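Local coordinates for protein dUTPase (Streptococcus mutans, PDB 3H6X) that probably hydrolyses dUTP to dUMP and diphosphate as a magnesium-binding trimeric enzyme of the dUTPase family, at residues R5-I10 with A28-K33; T11-E16 with K33-T38. One frame throughout, in Å; residues are numbered along the deposited sequence.

Contact 1. Residues R5-I10 with A28-K33; sequences RGFELI and AGYDLK
The far rim of the F7 ring, CE2, CZ and CE1, meets Y30 and L32, which lie next to each other on the same side of it. Its CE2 reaches Y30 CB at 3.8 Å, and the same CE2 is 3.9 Å from Y30 CG. CE2 thus meets the root of the tyrosine rather than the far part of its ring. The two rings are set obliquely. Their planes are turned by 57° and their centroids are 6.0 Å apart, which makes neither an offset stack nor a T-shaped pair. L32 comes in beside Y30, its side chain crossing that of F7 at about a right angle. Its CD1 methyl ends 4.1 Å from F7 CZ.

F7 has CG beside its backbone N and anti to its carbonyl carbon (chi1 -61°). With CB already directed at the other strand, this carries the ring across the gap between two sheets of the jelly roll. Strand 6-9 pairs with strand 52-55, and strand 30-33 pairs with strand 118-126. F124 of that last strand meets the F7 ring as well.

The other end of Y30 is polar and looks to the trimer: its OH is hydrogen-bonded to the backbone N of I130 of the second subunit, a residue that also packs on F7. Between the two strands the contact is wholly apolar and buried, consistent with hydrophobic packing that joins the sheets close to a subunit interface.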
loop_
_atom_site.group_PDB
_atom_site.type_symbol
_atom_site.label_atom_id
_atom_site.label_comp_id
_atom_site.label_asym_id
_atom_site.label_seq_id
_atom_site.Cartn_x
_atom_site.Cartn_y
_atom_site.Cartn_z
ATOM N N ARG B 5 -21.884 -0.446 -5.683
ATOM C CA ARG B 5 -20.642 -1.209 -5.507
ATOM C C ARG B 5 -20.840 -2.253 -4.413
ATOM O O ARG B 5 -21.720 -2.100 -3.567
ATOM C CB ARG B 5 -19.471 -0.285 -5.164
ATOM C CG ARG B 5 -19.593 0.328 -3.750
ATOM C CD ARG B 5 -18.611 1.507 -3.578
ATOM N NE ARG B 5 -18.954 2.637 -4.450
ATOM C CZ ARG B 5 -19.838 3.579 -4.129
ATOM N NH1 ARG B 5 -20.467 3.538 -2.957
ATOM N NH2 ARG B 5 -20.080 4.566 -4.972
ATOM N N GLY B 6 -20.061 -3.333 -4.449
ATOM C CA GLY B 6 -20.192 -4.343 -3.413
ATOM C C GLY B 6 -19.552 -5.669 -3.806
ATOM O O GLY B 6 -18.800 -5.742 -4.795
ATOM N N PHE B 7 -19.846 -6.703 -3.013
ATOM C CA PHE B 7 -19.304 -8.048 -3.228
ATOM C C PHE B 7 -20.406 -9.042 -3.513
ATOM O O PHE B 7 -21.532 -8.926 -3.008
ATOM C CB PHE B 7 -18.568 -8.542 -1.970
ATOM C CG PHE B 7 -17.408 -7.683 -1.579
ATOM C CD1 PHE B 7 -16.179 -7.859 -2.188
ATOM C CD2 PHE B 7 -17.548 -6.685 -0.621
ATOM C CE1 PHE B 7 -15.085 -7.049 -1.830
ATOM C CE2 PHE B 7 -16.471 -5.884 -0.269
ATOM C CZ PHE B 7 -15.236 -6.075 -0.871
ATOM N N GLU B 8 -20.049 -10.052 -4.297
ATOM C CA GLU B 8 -20.932 -11.186 -4.545
ATOM C C GLU B 8 -20.102 -12.450 -4.455
ATOM O O GLU B 8 -18.911 -12.442 -4.756
ATOM C CB GLU B 8 -21.553 -11.085 -5.936
ATOM C CG GLU B 8 -22.584 -9.944 -6.063
ATOM C CD GLU B 8 -23.013 -9.708 -7.490
ATOM O OE1 GLU B 8 -22.357 -10.233 -8.413
ATOM O OE2 GLU B 8 -24.021 -8.981 -7.679
ATOM N N LEU B 9 -20.719 -13.542 -4.017
ATOM C CA LEU B 9 -20.049 -14.837 -4.111
ATOM C C LEU B 9 -19.837 -15.224 -5.570
ATOM O O LEU B 9 -20.723 -15.013 -6.419
ATOM C CB LEU B 9 -20.914 -15.922 -3.463
ATOM C CG LEU B 9 -21.110 -15.823 -1.957
ATOM C CD1 LEU B 9 -22.041 -16.920 -1.459
ATOM C CD2 LEU B 9 -19.755 -15.904 -1.244
ATOM N N ILE B 10 -18.683 -15.807 -5.874
ATOM C CA ILE B 10 -18.507 -16.377 -7.211
ATOM C C ILE B 10 -19.319 -17.666 -7.269
ATOM O O ILE B 10 -19.726 -18.188 -6.241
ATOM C CB ILE B 10 -17.022 -16.659 -7.542
ATOM C CG1 ILE B 10 -16.429 -17.676 -6.558
ATOM C CG2 ILE B 10 -16.225 -15.367 -7.523
ATOM C CD1 ILE B 10 -15.038 -18.164 -6.936
ATOM N N ALA B 28 -12.964 1.677 7.439
ATOM C CA ALA B 28 -12.821 1.928 6.016
ATOM C C ALA B 28 -12.934 0.618 5.245
ATOM O O ALA B 28 -13.393 0.609 4.103
ATOM C CB ALA B 28 -11.483 2.548 5.733
ATOM N N GLY B 29 -12.455 -0.460 5.871
ATOM C CA GLY B 29 -12.239 -1.724 5.183
ATOM C C GLY B 29 -13.291 -2.792 5.421
ATOM O O GLY B 29 -13.882 -2.870 6.506
ATOM N N TYR B 30 -13.525 -3.593 4.386
ATOM C CA TYR B 30 -14.384 -4.777 4.419
ATOM C C TYR B 30 -13.485 -5.980 4.544
ATOM O O TYR B 30 -12.546 -6.134 3.772
ATOM C CB TYR B 30 -15.196 -4.877 3.115
ATOM C CG TYR B 30 -16.266 -3.818 3.059
ATOM C CD1 TYR B 30 -15.983 -2.545 2.581
ATOM C CD2 TYR B 30 -17.554 -4.078 3.533
ATOM C CE1 TYR B 30 -16.954 -1.557 2.575
ATOM C CE2 TYR B 30 -18.531 -3.097 3.528
ATOM C CZ TYR B 30 -18.220 -1.843 3.050
ATOM O OH TYR B 30 -19.173 -0.860 3.037
ATOM N N ASP B 31 -13.757 -6.839 5.522
ATOM C CA ASP B 31 -12.827 -7.942 5.788
ATOM C C ASP B 31 -13.138 -9.148 4.908
ATOM O O ASP B 31 -14.164 -9.801 5.085
ATOM C CB ASP B 31 -12.867 -8.319 7.272
ATOM C CG ASP B 31 -12.361 -7.189 8.172
ATOM O OD1 ASP B 31 -11.300 -6.607 7.856
ATOM O OD2 ASP B 31 -13.008 -6.909 9.199
ATOM N N LEU B 32 -12.239 -9.433 3.967
ATOM C CA LEU B 32 -12.361 -10.608 3.112
ATOM C C LEU B 32 -11.813 -11.833 3.841
ATOM O O LEU B 32 -10.893 -11.733 4.659
ATOM C CB LEU B 32 -11.626 -10.393 1.772
ATOM C CG LEU B 32 -12.355 -9.531 0.735
ATOM C CD1 LEU B 32 -12.265 -8.052 1.074
ATOM C CD2 LEU B 32 -11.750 -9.779 -0.645
ATOM N N LYS B 33 -12.394 -12.991 3.550
ATOM C CA LYS B 33 -12.083 -14.206 4.297
ATOM C C LYS B 33 -11.529 -15.287 3.380
ATOM O O LYS B 33 -11.676 -15.211 2.165
ATOM C CB LYS B 33 -13.346 -14.720 4.986
ATOM C CG LYS B 33 -13.821 -13.825 6.139
ATOM C CD LYS B 33 -15.197 -14.257 6.650
ATOM C CE LYS B 33 -15.577 -13.457 7.900
ATOM N NZ LYS B 33 -16.956 -13.808 8.372
#

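Contact 2. Residues T11-E16 with K33-T38; sequences TDYTDE and KVAERT
Y13 lays its ring against A35 and brings its hydroxyl to E36, joining two loops at the surface of the jelly roll. One loop follows strand 6-9. The other links strand 30-33 to strand 38-40.

At the root of Y13, CB points toward the loop 33-38. The first torsion sets CG beside the backbone N and anti to the carbonyl carbon (chi1 -67°), and the ring extends across to A35. The methyl CB of A35 sits over one face of this ring. It is 3.9 Å from the ring centroid and 21° off the normal, a CH-pi contact. The methyl is displaced toward the rim on the hydroxyl side. CD1 is in looser touch with it, while CE1 and CZ are nearest. CZ lies 3.7 Å from A35 CB, and CE1 is also 3.7 Å from the backbone O of A35. On the other edge, CE2 still touches the methyl at 4.1 Å.

Beyond the ring, OH meets the side chain of E36. That chain crosses the tyrosine at about a right angle and is extended beyond CG. Its carboxylate plane stands 84° from the ring plane. Y13 OH lies 3.5 Å from E36 OE1.

The loop 33-38 is also tied within itself, by a hydrogen bond from T38 OG1 to E36 O. Outside it, L18 touches A35, and P49 packs against E36. No other subunit of the trimer reaches these two segments. At the outer end of the contact, a bridging water donates to E36 OE1 at 2.7 Å and is joined to Y13 OH by a weak bond.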
loop_
_atom_site.group_PDB
_atom_site.type_symbol
_atom_site.label_atom_id
_atom_site.label_comp_id
_atom_site.label_asym_id
_atom_site.label_seq_id
_atom_site.Cartn_x
_atom_site.Cartn_y
_atom_site.Cartn_z
ATOM N N THR B 11 -19.579 -18.174 -8.467
ATOM C CA THR B 11 -20.436 -19.337 -8.581
ATOM C C THR B 11 -19.894 -20.570 -7.838
ATOM O O THR B 11 -20.670 -21.416 -7.417
ATOM C CB THR B 11 -20.835 -19.614 -10.042
ATOM O OG1 THR B 11 -19.666 -19.736 -10.831
ATOM C CG2 THR B 11 -21.674 -18.473 -10.585
ATOM N N ASP B 12 -18.575 -20.644 -7.650
ATOM C CA ASP B 12 -17.940 -21.805 -7.030
ATOM C C ASP B 12 -18.173 -21.908 -5.520
ATOM O O ASP B 12 -17.871 -22.937 -4.911
ATOM C CB ASP B 12 -16.433 -21.819 -7.272
ATOM C CG ASP B 12 -16.064 -22.327 -8.653
ATOM O OD1 ASP B 12 -16.934 -22.933 -9.330
ATOM O OD2 ASP B 12 -14.892 -22.127 -9.034
ATOM N N TYR B 13 -18.679 -20.841 -4.912
ATOM C CA TYR B 13 -18.889 -20.811 -3.460
ATOM C C TYR B 13 -20.297 -20.349 -3.124
ATOM O O TYR B 13 -20.873 -19.479 -3.814
ATOM C CB TYR B 13 -17.838 -19.929 -2.762
ATOM C CG TYR B 13 -16.438 -20.483 -2.838
ATOM C CD1 TYR B 13 -15.975 -21.417 -1.903
ATOM C CD2 TYR B 13 -15.581 -20.113 -3.867
ATOM C CE1 TYR B 13 -14.707 -21.936 -1.998
ATOM C CE2 TYR B 13 -14.310 -20.635 -3.957
ATOM C CZ TYR B 13 -13.873 -21.541 -3.023
ATOM O OH TYR B 13 -12.610 -22.058 -3.125
ATOM N N THR B 14 -20.857 -20.909 -2.056
ATOM C CA THR B 14 -22.212 -20.573 -1.667
ATOM C C THR B 14 -22.338 -20.142 -0.201
ATOM O O THR B 14 -23.428 -19.761 0.219
ATOM C CB THR B 14 -23.195 -21.736 -1.903
ATOM O OG1 THR B 14 -22.776 -22.890 -1.168
ATOM C CG2 THR B 14 -23.270 -22.063 -3.386
ATOM N N ASP B 15 -21.252 -20.181 0.558
ATOM C CA ASP B 15 -21.294 -19.819 1.978
ATOM C C ASP B 15 -21.365 -18.310 2.139
ATOM O O ASP B 15 -20.379 -17.608 1.909
ATOM C CB ASP B 15 -20.067 -20.363 2.717
ATOM C CG ASP B 15 -20.138 -20.140 4.223
ATOM O OD1 ASP B 15 -21.076 -19.439 4.680
ATOM O OD2 ASP B 15 -19.262 -20.671 4.949
ATOM N N GLU B 16 -22.523 -17.809 2.571
ATOM C CA GLU B 16 -22.703 -16.358 2.658
ATOM C C GLU B 16 -21.871 -15.720 3.779
ATOM O O GLU B 16 -21.716 -14.484 3.831
ATOM C CB GLU B 16 -24.182 -15.983 2.715
ATOM C CG GLU B 16 -24.842 -16.293 1.357
ATOM C CD GLU B 16 -26.285 -15.863 1.273
ATOM O OE1 GLU B 16 -27.038 -16.108 2.239
ATOM O OE2 GLU B 16 -26.674 -15.289 0.225
ATOM N N LYS B 33 -12.394 -12.991 3.550
ATOM C CA LYS B 33 -12.083 -14.206 4.297
ATOM C C LYS B 33 -11.529 -15.287 3.380
ATOM O O LYS B 33 -11.676 -15.211 2.165
ATOM C CB LYS B 33 -13.346 -14.720 4.986
ATOM C CG LYS B 33 -13.821 -13.825 6.139
ATOM C CD LYS B 33 -15.197 -14.257 6.650
ATOM C CE LYS B 33 -15.577 -13.457 7.900
ATOM N NZ LYS B 33 -16.956 -13.808 8.372
ATOM N N VAL B 34 -10.873 -16.278 3.989
ATOM C CA VAL B 34 -10.317 -17.419 3.285
ATOM C C VAL B 34 -11.437 -18.361 2.881
ATOM O O VAL B 34 -12.200 -18.785 3.726
ATOM C CB VAL B 34 -9.299 -18.139 4.206
ATOM C CG1 VAL B 34 -8.792 -19.411 3.546
ATOM C CG2 VAL B 34 -8.131 -17.184 4.524
ATOM N N ALA B 35 -11.545 -18.684 1.588
ATOM C CA ALA B 35 -12.734 -19.402 1.094
ATOM C C ALA B 35 -12.671 -20.898 1.394
ATOM O O ALA B 35 -13.687 -21.570 1.561
ATOM C CB ALA B 35 -12.893 -19.194 -0.395
ATOM N N GLU B 36 -11.453 -21.415 1.454
ATOM C CA GLU B 36 -11.262 -22.831 1.730
ATOM C C GLU B 36 -9.922 -23.021 2.397
ATOM O O GLU B 36 -9.001 -22.221 2.203
ATOM C CB GLU B 36 -11.291 -23.639 0.438
ATOM C CG GLU B 36 -10.143 -23.336 -0.473
ATOM C CD GLU B 36 -10.130 -24.215 -1.718
ATOM O OE1 GLU B 36 -11.120 -24.964 -1.941
ATOM O OE2 GLU B 36 -9.124 -24.135 -2.470
ATOM N N ARG B 37 -9.794 -24.085 3.176
ATOM C CA ARG B 37 -8.542 -24.305 3.885
ATOM C C ARG B 37 -7.352 -24.221 2.927
ATOM O O ARG B 37 -7.337 -24.856 1.861
ATOM C CB ARG B 37 -8.559 -25.657 4.609
ATOM C CG ARG B 37 -7.255 -25.954 5.339
ATOM C CD ARG B 37 -7.210 -27.365 5.926
ATOM N NE ARG B 37 -7.726 -27.404 7.285
ATOM C CZ ARG B 37 -8.775 -28.132 7.666
ATOM N NH1 ARG B 37 -9.424 -28.892 6.784
ATOM N NH2 ARG B 37 -9.183 -28.107 8.933
ATOM N N THR B 38 -6.353 -23.430 3.303
ATOM C CA THR B 38 -5.219 -23.175 2.426
ATOM C C THR B 38 -3.909 -23.258 3.204
ATOM O O THR B 38 -3.718 -22.559 4.202
ATOM C CB THR B 38 -5.334 -21.776 1.762
ATOM O OG1 THR B 38 -6.519 -21.711 0.962
ATOM C CG2 THR B 38 -4.136 -21.493 0.879
HETATM O O HOH W 1 -13.493 -24.626 -3.121
#

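In the fold
Contacts 1 and 2 follow one another along the same two pieces of chain. Residues 5-10 run on into 11-16, and 28-33 runs on into 33-38, with K33 common to both. Their centres are about 12 Å apart. Contact 1 is buried and lies near the second subunit; its centre is about 8 Å from the centre of the chain. Contact 2 is at the surface, and its centre lies about 12 Å from the centre of the chain. L9 links them: its CD1 packs 3.5 Å from T14 C, and its CD2 lies 3.6 Å from D15 O. N17 adds a further tie, since its O accepts from K33 NZ and its N binds D15 OD1.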